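Local coordinates for protein bacterial leucyl aminopeptidase (Legionella pneumophila, PDB 6ESL) that probably removes N-terminal residues such as leucine from peptides as a secreted zinc aminopeptidase of family M28, contributing to nutrient acquisition during infection of amoebas, at residues Y143-A148 and M210-G215; S147-T152 and T183-Q188; D111-K116 and I388-E393. All coordinates share one frame; numbering follows the deposited sequence.

Interaction 1: residues Y143-A148 and M210-G215; sequences YYNRSA and MDTLDG
Thr212 OG1 works in both directions at once, accepting from Arg146 N at 2.8 Å and donating to the carbonyl of the next residue, Leu213. The loop 210-215 follows strand 203-209 of the M28 peptidase core, just past zinc ligand His209, and Asp211 accepts from His209 ND1 through OD1, which makes it a second-shell residue of the metal site. In the 143-148 loop, Asn145 OD1 closes an Asx turn onto Ser147 N while Asn145 ND2 gives a nearly straight bond (163°) to Gly215 O, which lies in the Asn145 amide plane. With chi1 at 64°, Asn145 CG sits between the backbone N and carbonyl carbon, and the amide can serve both partners. Arg146 bends at chi3 so that NE reaches Met210 O (2.7 Å) at the guanidinium edge; Pro218 and Gly219 carbonyls take NH1 and NH2, and a buried charge is thereby ringed by backbone oxygens. Two waters bridge Thr212 O to Ser147 OG and to Ala148 N. Ser147 OG donates to Asp214 OD1 (2.7 Å) from above the carboxylate plane. Thr212 CG2 lies over the centre of the Arg146 guanidinium, 3.6 Å above its plane.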
ATOM      1  N   TYR B 143      -9.906 -16.088 -32.795  1.00 38.40           N
ATOM      2  CA  TYR B 143      -8.628 -16.256 -33.478  1.00 38.86           C
ATOM      3  C   TYR B 143      -8.058 -17.580 -32.918  1.00 37.04           C
ATOM      4  O   TYR B 143      -8.225 -17.866 -31.733  1.00 38.71           O
ATOM      5  CB  TYR B 143      -7.689 -15.091 -33.175  1.00 37.45           C
ATOM      6  CG  TYR B 143      -8.190 -13.755 -33.677  1.00 37.16           C
ATOM      7  CD1 TYR B 143      -7.878 -13.312 -34.956  1.00 38.11           C
ATOM      8  CD2 TYR B 143      -8.972 -12.938 -32.873  1.00 36.28           C
ATOM      9  CE1 TYR B 143      -8.332 -12.092 -35.420  1.00 38.81           C
ATOM     10  CE2 TYR B 143      -9.432 -11.717 -33.328  1.00 36.70           C
ATOM     11  CZ  TYR B 143      -9.109 -11.298 -34.601  1.00 39.09           C
ATOM     12  OH  TYR B 143      -9.563 -10.083 -35.059  1.00 38.18           O
ATOM     13  N   TYR B 144      -7.395 -18.380 -33.754  1.00 36.79           N
ATOM     14  CA  TYR B 144      -6.832 -19.656 -33.351  1.00 35.98           C
ATOM     15  C   TYR B 144      -5.911 -19.420 -32.113  1.00 35.06           C
ATOM     16  O   TYR B 144      -5.933 -20.175 -31.135  1.00 32.76           O
ATOM     17  CB  TYR B 144      -6.092 -20.308 -34.513  1.00 39.32           C
ATOM     18  CG  TYR B 144      -5.435 -21.608 -34.175  1.00 41.59           C
ATOM     19  CD1 TYR B 144      -6.206 -22.765 -34.092  1.00 43.89           C
ATOM     20  CD2 TYR B 144      -4.062 -21.706 -33.905  1.00 42.48           C
ATOM     21  CE1 TYR B 144      -5.636 -23.981 -33.736  1.00 44.63           C
ATOM     22  CE2 TYR B 144      -3.498 -22.911 -33.554  1.00 44.53           C
ATOM     23  CZ  TYR B 144      -4.306 -24.045 -33.489  1.00 45.06           C
ATOM     24  OH  TYR B 144      -3.819 -25.241 -33.092  1.00 46.37           O
ATOM     25  N   ASN B 145      -5.111 -18.355 -32.219  1.00 33.27           N
ATOM     26  CA  ASN B 145      -4.399 -17.747 -31.057  1.00 32.82           C
ATOM     27  C   ASN B 145      -4.117 -16.313 -31.415  1.00 33.78           C
ATOM     28  O   ASN B 145      -4.452 -15.860 -32.538  1.00 33.62           O
ATOM     29  CB  ASN B 145      -3.169 -18.507 -30.660  1.00 32.27           C
ATOM     30  CG  ASN B 145      -2.050 -18.506 -31.785  1.00 32.74           C
ATOM     31  OD1 ASN B 145      -1.708 -17.451 -32.429  1.00 34.27           O
ATOM     32  ND2 ASN B 145      -1.522 -19.689 -32.016  1.00 29.72           N
ATOM     33  N   ARG B 146      -3.520 -15.568 -30.464  1.00 31.24           N
ATOM     34  CA  ARG B 146      -3.133 -14.180 -30.747  1.00 29.35           C
ATOM     35  C   ARG B 146      -1.683 -13.963 -30.362  1.00 30.63           C
ATOM     36  O   ARG B 146      -1.290 -12.873 -29.893  1.00 30.44           O
ATOM     37  CB  ARG B 146      -4.089 -13.263 -30.035  1.00 29.32           C
ATOM     38  CG  ARG B 146      -5.608 -13.606 -30.227  1.00 29.38           C
ATOM     39  CD  ARG B 146      -6.473 -12.585 -29.521  1.00 28.23           C
ATOM     40  NE  ARG B 146      -6.300 -12.516 -28.023  1.00 28.27           N
ATOM     41  CZ  ARG B 146      -6.961 -13.271 -27.143  1.00 29.24           C
ATOM     42  NH1 ARG B 146      -7.798 -14.250 -27.538  1.00 31.12           N
ATOM     43  NH2 ARG B 146      -6.855 -13.035 -25.835  1.00 26.19           N
ATOM     44  N   SER B 147      -0.869 -14.998 -30.633  1.00 30.99           N
ATOM     45  CA  SER B 147       0.553 -14.961 -30.427  1.00 31.59           C
ATOM     46  C   SER B 147       1.283 -13.909 -31.230  1.00 33.82           C
ATOM     47  O   SER B 147       1.045 -13.762 -32.448  1.00 34.20           O
ATOM     48  CB  SER B 147       1.125 -16.295 -30.795  1.00 32.44           C
ATOM     49  OG  SER B 147       2.528 -16.363 -30.617  1.00 32.90           O
ATOM     50  N   ALA B 148       2.244 -13.235 -30.548  1.00 32.72           N
ATOM     51  CA  ALA B 148       2.947 -12.143 -31.119  1.00 32.95           C
ATOM     52  C   ALA B 148       3.854 -12.564 -32.314  1.00 33.55           C
ATOM     53  O   ALA B 148       4.319 -11.709 -33.021  1.00 33.30           O
ATOM     54  CB  ALA B 148       3.749 -11.445 -30.081  1.00 32.00           C
ATOM     55  N   MET B 210      -2.970  -8.057 -25.727  1.00 25.03           N
ATOM     56  CA  MET B 210      -3.843  -8.586 -26.755  1.00 25.46           C
ATOM     57  C   MET B 210      -3.476 -10.058 -27.048  1.00 25.81           C
ATOM     58  O   MET B 210      -4.224 -10.781 -27.785  1.00 25.36           O
ATOM     59  CB  MET B 210      -3.681  -7.737 -28.052  1.00 27.54           C
ATOM     60  CG  MET B 210      -2.370  -7.927 -28.800  1.00 28.00           C
ATOM     61  SD  MET B 210      -2.428  -7.046 -30.379  1.00 30.47           S
ATOM     62  CE  MET B 210      -2.166  -5.366 -29.949  1.00 30.62           C
ATOM     63  N   ASP B 211      -2.304 -10.480 -26.597  1.00 25.34           N
ATOM     64  CA  ASP B 211      -1.716 -11.733 -27.013  1.00 25.52           C
ATOM     65  C   ASP B 211      -2.024 -12.943 -26.141  1.00 25.87           C
ATOM     66  O   ASP B 211      -2.560 -12.815 -25.044  1.00 23.61           O
ATOM     67  CB  ASP B 211      -0.179 -11.602 -27.198  1.00 24.98           C
ATOM     68  CG  ASP B 211       0.552 -11.390 -25.865  1.00 24.63           C
ATOM     69  OD1 ASP B 211       0.078 -10.553 -25.097  1.00 23.88           O
ATOM     70  OD2 ASP B 211       1.596 -12.056 -25.654  1.00 25.94           O
ATOM     71  N   THR B 212      -1.630 -14.103 -26.675  1.00 26.26           N
ATOM     72  CA  THR B 212      -1.692 -15.401 -26.048  1.00 26.25           C
ATOM     73  C   THR B 212      -0.458 -16.180 -26.356  1.00 27.08           C
ATOM     74  O   THR B 212       0.473 -15.726 -27.088  1.00 28.97           O
ATOM     75  CB  THR B 212      -2.886 -16.226 -26.604  1.00 28.16           C
ATOM     76  OG1 THR B 212      -2.618 -16.602 -28.008  1.00 28.41           O
ATOM     77  CG2 THR B 212      -4.181 -15.469 -26.463  1.00 28.74           C
ATOM     78  N   LEU B 213      -0.405 -17.380 -25.819  1.00 28.32           N
ATOM     79  CA  LEU B 213       0.626 -18.341 -26.219  1.00 30.34           C
ATOM     80  C   LEU B 213       0.312 -18.877 -27.655  1.00 31.12           C
ATOM     81  O   LEU B 213      -0.747 -18.598 -28.239  1.00 29.41           O
ATOM     82  CB  LEU B 213       0.709 -19.503 -25.221  1.00 31.56           C
ATOM     83  CG  LEU B 213       1.023 -19.316 -23.761  1.00 33.94           C
ATOM     84  CD1 LEU B 213       1.470 -20.587 -23.136  1.00 33.96           C
ATOM     85  CD2 LEU B 213       2.057 -18.246 -23.743  1.00 36.84           C
ATOM     86  N   ASP B 214       1.243 -19.666 -28.164  1.00 32.48           N
ATOM     87  CA  ASP B 214       1.032 -20.468 -29.339  1.00 34.45           C
ATOM     88  C   ASP B 214       0.141 -21.677 -29.130  1.00 35.49           C
ATOM     89  O   ASP B 214      -0.286 -21.983 -28.023  1.00 34.92           O
ATOM     90  CB  ASP B 214       2.349 -20.941 -29.957  1.00 37.81           C
ATOM     91  CG  ASP B 214       3.271 -19.810 -30.326  1.00 38.53           C
ATOM     92  OD1 ASP B 214       2.852 -18.949 -31.124  1.00 37.15           O
ATOM     93  OD2 ASP B 214       4.402 -19.789 -29.753  1.00 40.32           O
ATOM     94  N   GLY B 215      -0.188 -22.366 -30.251  1.00 36.79           N
ATOM     95  CA  GLY B 215      -1.205 -23.429 -30.178  1.00 37.22           C
ATOM     96  C   GLY B 215      -2.603 -22.846 -30.189  1.00 36.06           C
ATOM     97  O   GLY B 215      -2.839 -21.684 -30.476  1.00 35.29           O
TER
HETATM   98  O   HOH W   1       3.067 -15.974 -27.708  1.00 34.14           O
HETATM   99  O   HOH W   2       2.822 -13.693 -27.666  1.00 25.70           O

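Interaction 2: residues S147-T152 and T183-Q188; sequences SATKDT and TGWYKQ
Lys187 lies along the Ser147-Lys150 type I turn, and its atoms meet that turn one after another. CB leaves with CG set between the backbone N and carbonyl carbon (chi1 55°), which lets the later atoms approach the turn. Lys187 CG comes 3.7 Å from Ala148 O, CD runs past the carbonyl of Thr149 and the carboxylate of Asp151, and Lys187 CE lies 3.6 Å from Thr149 O. The bend at chi3 (81°) then brings Lys187 NZ to Asp151 OD1 at 3.4 Å, a weak salt bridge at the first turn of helix 151-170. Next to this exposed lysine, Gln188 N donates to Ala148 O along a nearly straight line (169°), joining the start of strand 188-195 to the turn. The Gln188 side chain, extended beyond CG, packs against Ala148, with Gln188 OE1 3.4 Å from Ala148 CB. Its amide is held by backbone groups: OE1 takes Ala255 N, and NE2 gives to Arg146 O and Gly153 O. Ala148 CB and Thr149 CG2 meet the Tyr186 ring obliquely, Thr149 CG2 being 3.7 Å from Tyr186 CE1. Tyr186 OH continues to Arg258 and to Glu22 of the second subunit. The polar work is thus divided: the backbone bond ties the turn to Gln188, the buried amide links residues flanking the turn with Ala255, and the long surface ion pair probably adds little.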
ATOM      1  N   SER B 147      -0.869 -14.998 -30.633  1.00 30.99           N
ATOM      2  CA  SER B 147       0.553 -14.961 -30.427  1.00 31.59           C
ATOM      3  C   SER B 147       1.283 -13.909 -31.230  1.00 33.82           C
ATOM      4  O   SER B 147       1.045 -13.762 -32.448  1.00 34.20           O
ATOM      5  CB  SER B 147       1.125 -16.295 -30.795  1.00 32.44           C
ATOM      6  OG  SER B 147       2.528 -16.363 -30.617  1.00 32.90           O
ATOM      7  N   ALA B 148       2.244 -13.235 -30.548  1.00 32.72           N
ATOM      8  CA  ALA B 148       2.947 -12.143 -31.119  1.00 32.95           C
ATOM      9  C   ALA B 148       3.854 -12.564 -32.314  1.00 33.55           C
ATOM     10  O   ALA B 148       4.319 -11.709 -33.021  1.00 33.30           O
ATOM     11  CB  ALA B 148       3.749 -11.445 -30.081  1.00 32.00           C
ATOM     12  N   THR B 149       4.073 -13.850 -32.502  1.00 34.57           N
ATOM     13  CA  THR B 149       4.949 -14.347 -33.586  1.00 37.86           C
ATOM     14  C   THR B 149       4.109 -14.832 -34.756  1.00 38.57           C
ATOM     15  O   THR B 149       4.724 -15.357 -35.692  1.00 37.61           O
ATOM     16  CB  THR B 149       5.819 -15.573 -33.152  1.00 38.08           C
ATOM     17  OG1 THR B 149       4.966 -16.597 -32.615  1.00 37.94           O
ATOM     18  CG2 THR B 149       6.863 -15.173 -32.097  1.00 38.90           C
ATOM     19  N   LYS B 150       2.788 -14.734 -34.670  1.00 36.71           N
ATOM     20  CA  LYS B 150       1.865 -15.272 -35.690  1.00 39.00           C
ATOM     21  C   LYS B 150       1.007 -14.264 -36.411  1.00 39.44           C
ATOM     22  O   LYS B 150       0.666 -13.213 -35.898  1.00 38.16           O
ATOM     23  CB  LYS B 150       0.941 -16.303 -35.060  1.00 39.62           C
ATOM     24  CG  LYS B 150       1.713 -17.411 -34.331  1.00 41.26           C
ATOM     25  CD  LYS B 150       2.460 -18.268 -35.359  1.00 44.22           C
ATOM     26  CE  LYS B 150       2.543 -19.698 -34.907  1.00 45.97           C
ATOM     27  NZ  LYS B 150       3.603 -19.831 -33.962  1.00 47.58           N
ATOM     28  N   ASP B 151       0.581 -14.649 -37.633  1.00 42.19           N
ATOM     29  CA  ASP B 151      -0.331 -13.790 -38.416  1.00 42.94           C
ATOM     30  C   ASP B 151      -1.622 -13.484 -37.704  1.00 39.22           C
ATOM     31  O   ASP B 151      -2.088 -12.349 -37.730  1.00 39.75           O
ATOM     32  CB  ASP B 151      -0.580 -14.361 -39.833  1.00 47.39           C
ATOM     33  CG  ASP B 151       0.652 -14.300 -40.708  1.00 50.73           C
ATOM     34  OD1 ASP B 151       1.521 -13.411 -40.511  1.00 52.81           O
ATOM     35  OD2 ASP B 151       0.746 -15.136 -41.642  1.00 51.57           O
ATOM     36  N   THR B 152      -2.155 -14.439 -36.984  1.00 37.15           N
ATOM     37  CA  THR B 152      -3.338 -14.191 -36.141  1.00 37.51           C
ATOM     38  C   THR B 152      -3.127 -13.128 -35.079  1.00 35.81           C
ATOM     39  O   THR B 152      -4.061 -12.386 -34.792  1.00 35.25           O
ATOM     40  CB  THR B 152      -3.906 -15.506 -35.512  1.00 37.37           C
ATOM     41  OG1 THR B 152      -2.872 -16.196 -34.845  1.00 36.22           O
ATOM     42  CG2 THR B 152      -4.415 -16.436 -36.688  1.00 39.23           C
ATOM     43  N   THR B 183       7.457  -4.028 -32.233  1.00 42.72           N
ATOM     44  CA  THR B 183       7.816  -4.994 -31.177  1.00 39.67           C
ATOM     45  C   THR B 183       9.108  -5.765 -31.518  1.00 40.58           C
ATOM     46  O   THR B 183       9.161  -6.968 -31.368  1.00 38.32           O
ATOM     47  CB  THR B 183       6.668  -5.971 -31.025  1.00 37.88           C
ATOM     48  OG1 THR B 183       5.413  -5.255 -31.050  1.00 37.38           O
ATOM     49  CG2 THR B 183       6.797  -6.667 -29.662  1.00 37.02           C
ATOM     50  N   GLY B 184      10.082  -5.095 -32.114  1.00 43.11           N
ATOM     51  CA  GLY B 184      11.261  -5.800 -32.638  1.00 45.16           C
ATOM     52  C   GLY B 184      10.977  -6.988 -33.546  1.00 44.39           C
ATOM     53  O   GLY B 184      10.286  -6.846 -34.531  1.00 47.02           O
ATOM     54  N   TRP B 185      11.593  -8.138 -33.253  1.00 44.95           N
ATOM     55  CA  TRP B 185      11.444  -9.276 -34.141  1.00 47.83           C
ATOM     56  C   TRP B 185      10.036  -9.793 -34.138  1.00 43.60           C
ATOM     57  O   TRP B 185       9.636 -10.530 -35.014  1.00 42.85           O
ATOM     58  CB  TRP B 185      12.663 -10.309 -33.945  1.00 51.55           C
ATOM     59  CG  TRP B 185      12.200 -11.292 -33.011  1.00 55.02           C
ATOM     60  CD1 TRP B 185      11.936 -11.062 -31.708  1.00 58.05           C
ATOM     61  CD2 TRP B 185      11.772 -12.630 -33.286  1.00 58.47           C
ATOM     62  NE1 TRP B 185      11.401 -12.168 -31.128  1.00 63.26           N
ATOM     63  CE2 TRP B 185      11.285 -13.157 -32.073  1.00 57.79           C
ATOM     64  CE3 TRP B 185      11.763 -13.447 -34.424  1.00 60.44           C
ATOM     65  CZ2 TRP B 185      10.798 -14.454 -31.959  1.00 53.95           C
ATOM     66  CZ3 TRP B 185      11.273 -14.754 -34.308  1.00 59.87           C
ATOM     67  CH2 TRP B 185      10.799 -15.238 -33.082  1.00 56.84           C
ATOM     68  N   TYR B 186       9.242  -9.438 -33.129  1.00 40.53           N
ATOM     69  CA  TYR B 186       7.876  -9.919 -33.097  1.00 39.48           C
ATOM     70  C   TYR B 186       7.034  -9.174 -34.112  1.00 41.30           C
ATOM     71  O   TYR B 186       7.041  -7.929 -34.142  1.00 40.20           O
ATOM     72  CB  TYR B 186       7.241  -9.725 -31.708  1.00 37.37           C
ATOM     73  CG  TYR B 186       7.875 -10.608 -30.661  1.00 35.58           C
ATOM     74  CD1 TYR B 186       7.474 -11.930 -30.497  1.00 34.30           C
ATOM     75  CD2 TYR B 186       8.908 -10.139 -29.871  1.00 36.59           C
ATOM     76  CE1 TYR B 186       8.128 -12.796 -29.615  1.00 34.89           C
ATOM     77  CE2 TYR B 186       9.512 -10.947 -28.906  1.00 35.76           C
ATOM     78  CZ  TYR B 186       9.088 -12.313 -28.788  1.00 34.67           C
ATOM     79  OH  TYR B 186       9.720 -13.182 -27.892  1.00 33.78           O
ATOM     80  N   LYS B 187       6.299  -9.918 -34.926  1.00 41.14           N
ATOM     81  CA  LYS B 187       5.490  -9.225 -35.936  1.00 43.82           C
ATOM     82  C   LYS B 187       4.245  -8.507 -35.427  1.00 40.73           C
ATOM     83  O   LYS B 187       3.809  -7.546 -36.049  1.00 40.81           O
ATOM     84  CB  LYS B 187       5.139 -10.160 -37.086  1.00 48.68           C
ATOM     85  CG  LYS B 187       4.463 -11.422 -36.659  1.00 48.88           C
ATOM     86  CD  LYS B 187       4.059 -12.258 -37.872  1.00 54.63           C
ATOM     87  CE  LYS B 187       5.240 -13.065 -38.430  1.00 57.86           C
ATOM     88  NZ  LYS B 187       4.601 -14.173 -39.215  1.00 60.68           N
ATOM     89  N   GLN B 188       3.669  -8.934 -34.290  1.00 37.93           N
ATOM     90  CA  GLN B 188       2.540  -8.159 -33.656  1.00 35.06           C
ATOM     91  C   GLN B 188       2.986  -6.835 -33.046  1.00 34.18           C
ATOM     92  O   GLN B 188       3.833  -6.833 -32.135  1.00 33.45           O
ATOM     93  CB  GLN B 188       1.857  -9.004 -32.577  1.00 34.27           C
ATOM     94  CG  GLN B 188       0.640  -8.468 -31.840  1.00 32.43           C
ATOM     95  CD  GLN B 188       0.248  -9.436 -30.762  1.00 31.71           C
ATOM     96  OE1 GLN B 188       0.981  -9.532 -29.727  1.00 30.91           O
ATOM     97  NE2 GLN B 188      -0.871 -10.200 -30.955  1.00 30.19           N
TER

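Interaction 3: residues D111-K116 and I388-E393; sequences DVYEIK and IELASE
Glu389 receives the backbone of the 111-116 loop: Lys116 N donates to Glu389 OE1 at 2.9 Å, an almost straight bond (167°) arriving on the syn side, 21° out of the carboxylate plane. The same oxygen stands 3.1 Å from Glu114 O, two acceptors side by side without a bond. A bend at chi2 (-77°) folds the Glu389 carboxylate back alongside the loop, where Glu389 OE2 comes 3.9 Å from Ile115 CG2. One residue on, Leu390 CD2 touches Tyr113 CD1 at 3.7 Å, the two side chains crossing obliquely. Lys116 crosses the C-terminal Glu393 at about a right angle, with Lys116 CD 3.2 Å from Glu393 OE2, while NZ makes only a long salt bridge to that oxygen and another to Glu114, forming a loose network. Farther out, Glu389 OE2 accepts from Tyr319 OH and from His117 N, so the buried carboxylate has several donors, which would probably favour its ionised form. Tyr311, on the same helix 306-320, bonds Glu114 O through its OH and meets the ring of Tyr113. His117 NE2 pairs with Glu393 OE1, and Arg246 binds the terminal OXT. The C-terminal end of helix 373-391 thus packs on the linker between the N-terminal four-stranded sheet and the M28 peptidase body built on the mixed sheet.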
ATOM      1  N   ASP B 111      -0.857  17.285  -4.303  1.00 76.55           N
ATOM      2  CA  ASP B 111      -2.170  16.866  -4.815  1.00 79.38           C
ATOM      3  C   ASP B 111      -2.388  15.382  -4.497  1.00 75.13           C
ATOM      4  O   ASP B 111      -1.487  14.569  -4.606  1.00 69.92           O
ATOM      5  CB  ASP B 111      -2.315  17.053  -6.334  1.00 78.55           C
ATOM      6  CG  ASP B 111      -2.345  18.509  -6.764  1.00 82.01           C
ATOM      7  OD1 ASP B 111      -2.797  19.379  -5.998  1.00 82.20           O
ATOM      8  OD2 ASP B 111      -1.939  18.779  -7.896  1.00 82.70           O
ATOM      9  N   VAL B 112      -3.619  15.044  -4.173  1.00 68.04           N
ATOM     10  CA  VAL B 112      -3.983  13.716  -3.772  1.00 65.72           C
ATOM     11  C   VAL B 112      -4.979  13.117  -4.763  1.00 63.33           C
ATOM     12  O   VAL B 112      -5.766  13.853  -5.351  1.00 67.21           O
ATOM     13  CB  VAL B 112      -4.549  13.847  -2.347  1.00 67.08           C
ATOM     14  CG1 VAL B 112      -5.416  12.702  -1.929  1.00 67.44           C
ATOM     15  CG2 VAL B 112      -3.424  14.075  -1.364  1.00 64.04           C
ATOM     16  N   TYR B 113      -4.919  11.818  -5.014  1.00 51.42           N
ATOM     17  CA  TYR B 113      -5.883  11.244  -5.908  1.00 49.82           C
ATOM     18  C   TYR B 113      -7.179  11.347  -5.119  1.00 49.90           C
ATOM     19  O   TYR B 113      -7.261  10.880  -4.011  1.00 47.27           O
ATOM     20  CB  TYR B 113      -5.546   9.780  -6.245  1.00 45.71           C
ATOM     21  CG  TYR B 113      -4.230   9.533  -6.939  1.00 42.33           C
ATOM     22  CD1 TYR B 113      -4.004   9.967  -8.221  1.00 43.91           C
ATOM     23  CD2 TYR B 113      -3.221   8.850  -6.318  1.00 40.95           C
ATOM     24  CE1 TYR B 113      -2.803   9.746  -8.845  1.00 43.19           C
ATOM     25  CE2 TYR B 113      -2.018   8.625  -6.930  1.00 39.27           C
ATOM     26  CZ  TYR B 113      -1.808   9.072  -8.198  1.00 41.43           C
ATOM     27  OH  TYR B 113      -0.617   8.858  -8.802  1.00 38.72           O
ATOM     28  N   GLU B 114      -8.210  11.929  -5.699  1.00 49.94           N
ATOM     29  CA  GLU B 114      -9.466  12.087  -4.979  1.00 52.63           C
ATOM     30  C   GLU B 114     -10.612  11.804  -5.884  1.00 49.05           C
ATOM     31  O   GLU B 114     -10.463  11.810  -7.085  1.00 48.32           O
ATOM     32  CB  GLU B 114      -9.625  13.528  -4.447  1.00 59.64           C
ATOM     33  CG  GLU B 114      -8.395  14.074  -3.702  1.00 64.35           C
ATOM     34  CD  GLU B 114      -8.596  15.496  -3.161  1.00 71.54           C
ATOM     35  OE1 GLU B 114      -8.427  16.515  -3.880  1.00 66.65           O
ATOM     36  OE2 GLU B 114      -8.891  15.573  -1.953  1.00 79.31           O
ATOM     37  N   ILE B 115     -11.742  11.590  -5.267  1.00 47.28           N
ATOM     38  CA  ILE B 115     -13.023  11.382  -5.942  1.00 51.83           C
ATOM     39  C   ILE B 115     -13.780  12.728  -5.912  1.00 53.73           C
ATOM     40  O   ILE B 115     -14.135  13.204  -4.842  1.00 51.37           O
ATOM     41  CB  ILE B 115     -13.855  10.298  -5.187  1.00 50.71           C
ATOM     42  CG1 ILE B 115     -13.095   8.933  -5.324  1.00 51.03           C
ATOM     43  CG2 ILE B 115     -15.324  10.363  -5.614  1.00 49.46           C
ATOM     44  CD1 ILE B 115     -13.524   7.749  -4.491  1.00 51.93           C
ATOM     45  N   LYS B 116     -13.921  13.339  -7.083  1.00 53.44           N
ATOM     46  CA  LYS B 116     -14.493  14.674  -7.261  1.00 54.93           C
ATOM     47  C   LYS B 116     -15.316  14.754  -8.467  1.00 56.09           C
ATOM     48  O   LYS B 116     -15.602  15.851  -8.894  1.00 62.25           O
ATOM     49  CB  LYS B 116     -13.415  15.692  -7.522  1.00 56.92           C
ATOM     50  CG  LYS B 116     -12.318  15.811  -6.491  1.00 57.82           C
ATOM     51  CD  LYS B 116     -11.358  16.877  -6.985  1.00 62.07           C
ATOM     52  CE  LYS B 116     -10.591  17.542  -5.849  1.00 65.94           C
ATOM     53  NZ  LYS B 116     -10.527  19.032  -5.999  1.00 70.14           N
ATOM     54  N   ILE B 388     -12.122   9.047 -16.117  1.00 40.04           N
ATOM     55  CA  ILE B 388     -12.853  10.305 -15.927  1.00 42.37           C
ATOM     56  C   ILE B 388     -12.338  11.045 -14.693  1.00 42.90           C
ATOM     57  O   ILE B 388     -12.073  12.232 -14.776  1.00 44.55           O
ATOM     58  CB  ILE B 388     -14.383  10.082 -15.915  1.00 42.84           C
ATOM     59  CG1 ILE B 388     -14.885   9.661 -17.299  1.00 43.37           C
ATOM     60  CG2 ILE B 388     -15.106  11.317 -15.412  1.00 46.58           C
ATOM     61  CD1 ILE B 388     -16.270   9.083 -17.303  1.00 42.90           C
ATOM     62  N   GLU B 389     -12.147  10.380 -13.557  1.00 42.72           N
ATOM     63  CA  GLU B 389     -11.633  11.088 -12.393  1.00 44.26           C
ATOM     64  C   GLU B 389     -10.269  11.717 -12.625  1.00 45.63           C
ATOM     65  O   GLU B 389     -10.073  12.874 -12.269  1.00 48.19           O
ATOM     66  CB  GLU B 389     -11.505  10.192 -11.136  1.00 42.99           C
ATOM     67  CG  GLU B 389     -12.854   9.882 -10.494  1.00 45.08           C
ATOM     68  CD  GLU B 389     -13.416  11.064  -9.662  1.00 46.63           C
ATOM     69  OE1 GLU B 389     -12.611  12.007  -9.357  1.00 47.48           O
ATOM     70  OE2 GLU B 389     -14.663  11.037  -9.356  1.00 45.78           O
ATOM     71  N   LEU B 390      -9.319  10.952 -13.184  1.00 43.48           N
ATOM     72  CA  LEU B 390      -7.951  11.443 -13.225  1.00 43.42           C
ATOM     73  C   LEU B 390      -7.702  12.412 -14.410  1.00 46.15           C
ATOM     74  O   LEU B 390      -6.868  13.319 -14.318  1.00 46.83           O
ATOM     75  CB  LEU B 390      -6.977  10.281 -13.242  1.00 42.88           C
ATOM     76  CG  LEU B 390      -7.029   9.396 -11.962  1.00 40.55           C
ATOM     77  CD1 LEU B 390      -6.054   8.262 -12.063  1.00 39.91           C
ATOM     78  CD2 LEU B 390      -6.751  10.188 -10.713  1.00 40.09           C
ATOM     79  N   ALA B 391      -8.426  12.220 -15.501  1.00 47.14           N
ATOM     80  CA  ALA B 391      -8.246  13.038 -16.705  1.00 50.81           C
ATOM     81  C   ALA B 391      -8.977  14.361 -16.572  1.00 54.81           C
ATOM     82  O   ALA B 391      -8.695  15.280 -17.344  1.00 56.08           O
ATOM     83  CB  ALA B 391      -8.701  12.293 -17.952  1.00 49.40           C
ATOM     84  N   SER B 392      -9.902  14.459 -15.608  1.00 57.34           N
ATOM     85  CA  SER B 392     -10.633  15.705 -15.343  1.00 59.67           C
ATOM     86  C   SER B 392      -9.929  16.576 -14.340  1.00 62.90           C
ATOM     87  O   SER B 392     -10.438  17.627 -14.059  1.00 68.46           O
ATOM     88  CB  SER B 392     -12.056  15.418 -14.843  1.00 55.90           C
ATOM     89  OG  SER B 392     -12.754  14.587 -15.732  1.00 52.76           O
ATOM     90  N   GLU B 393      -8.800  16.154 -13.786  1.00 65.63           N
ATOM     91  CA  GLU B 393      -7.984  16.980 -12.842  1.00 72.15           C
ATOM     92  C   GLU B 393      -6.582  17.353 -13.371  1.00 72.99           C
ATOM     93  O   GLU B 393      -5.837  18.066 -12.681  1.00 73.63           O
ATOM     94  CB  GLU B 393      -7.793  16.272 -11.490  1.00 71.96           C
ATOM     95  CG  GLU B 393      -9.069  16.034 -10.720  1.00 75.49           C
ATOM     96  CD  GLU B 393      -9.778  17.302 -10.298  1.00 80.01           C
ATOM     97  OE1 GLU B 393     -10.737  17.701 -11.001  1.00 82.09           O
ATOM     98  OE2 GLU B 393      -9.378  17.874  -9.249  1.00 81.89           O
ATOM     99  OXT GLU B 393      -6.154  16.948 -14.459  1.00 74.20           O
TER
HETATM  100  O   HOH W   3      -7.632  15.796  -7.179  1.00 60.43           O

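In the fold
Along the chain, the 111-116 loop comes first, then 143-148 and 147-152, which overlap, then 183-188 and 210-215, with 388-393 at the end. Interactions 1 and 2 share Ser147 and Ala148, lie 9 Å apart between centres, and are joined by the Lys150-Asp214 salt bridge. Together they tie the loop before helix 151-170 to strands 188-195 and 203-209 of the mixed sheet, and both reach the second subunit. Interaction 3 lies on the opposite side of the chain's centre, about 36 Å from interaction 1 between centres, where it brings the loop before helix 118-125 against the final helix 373-391.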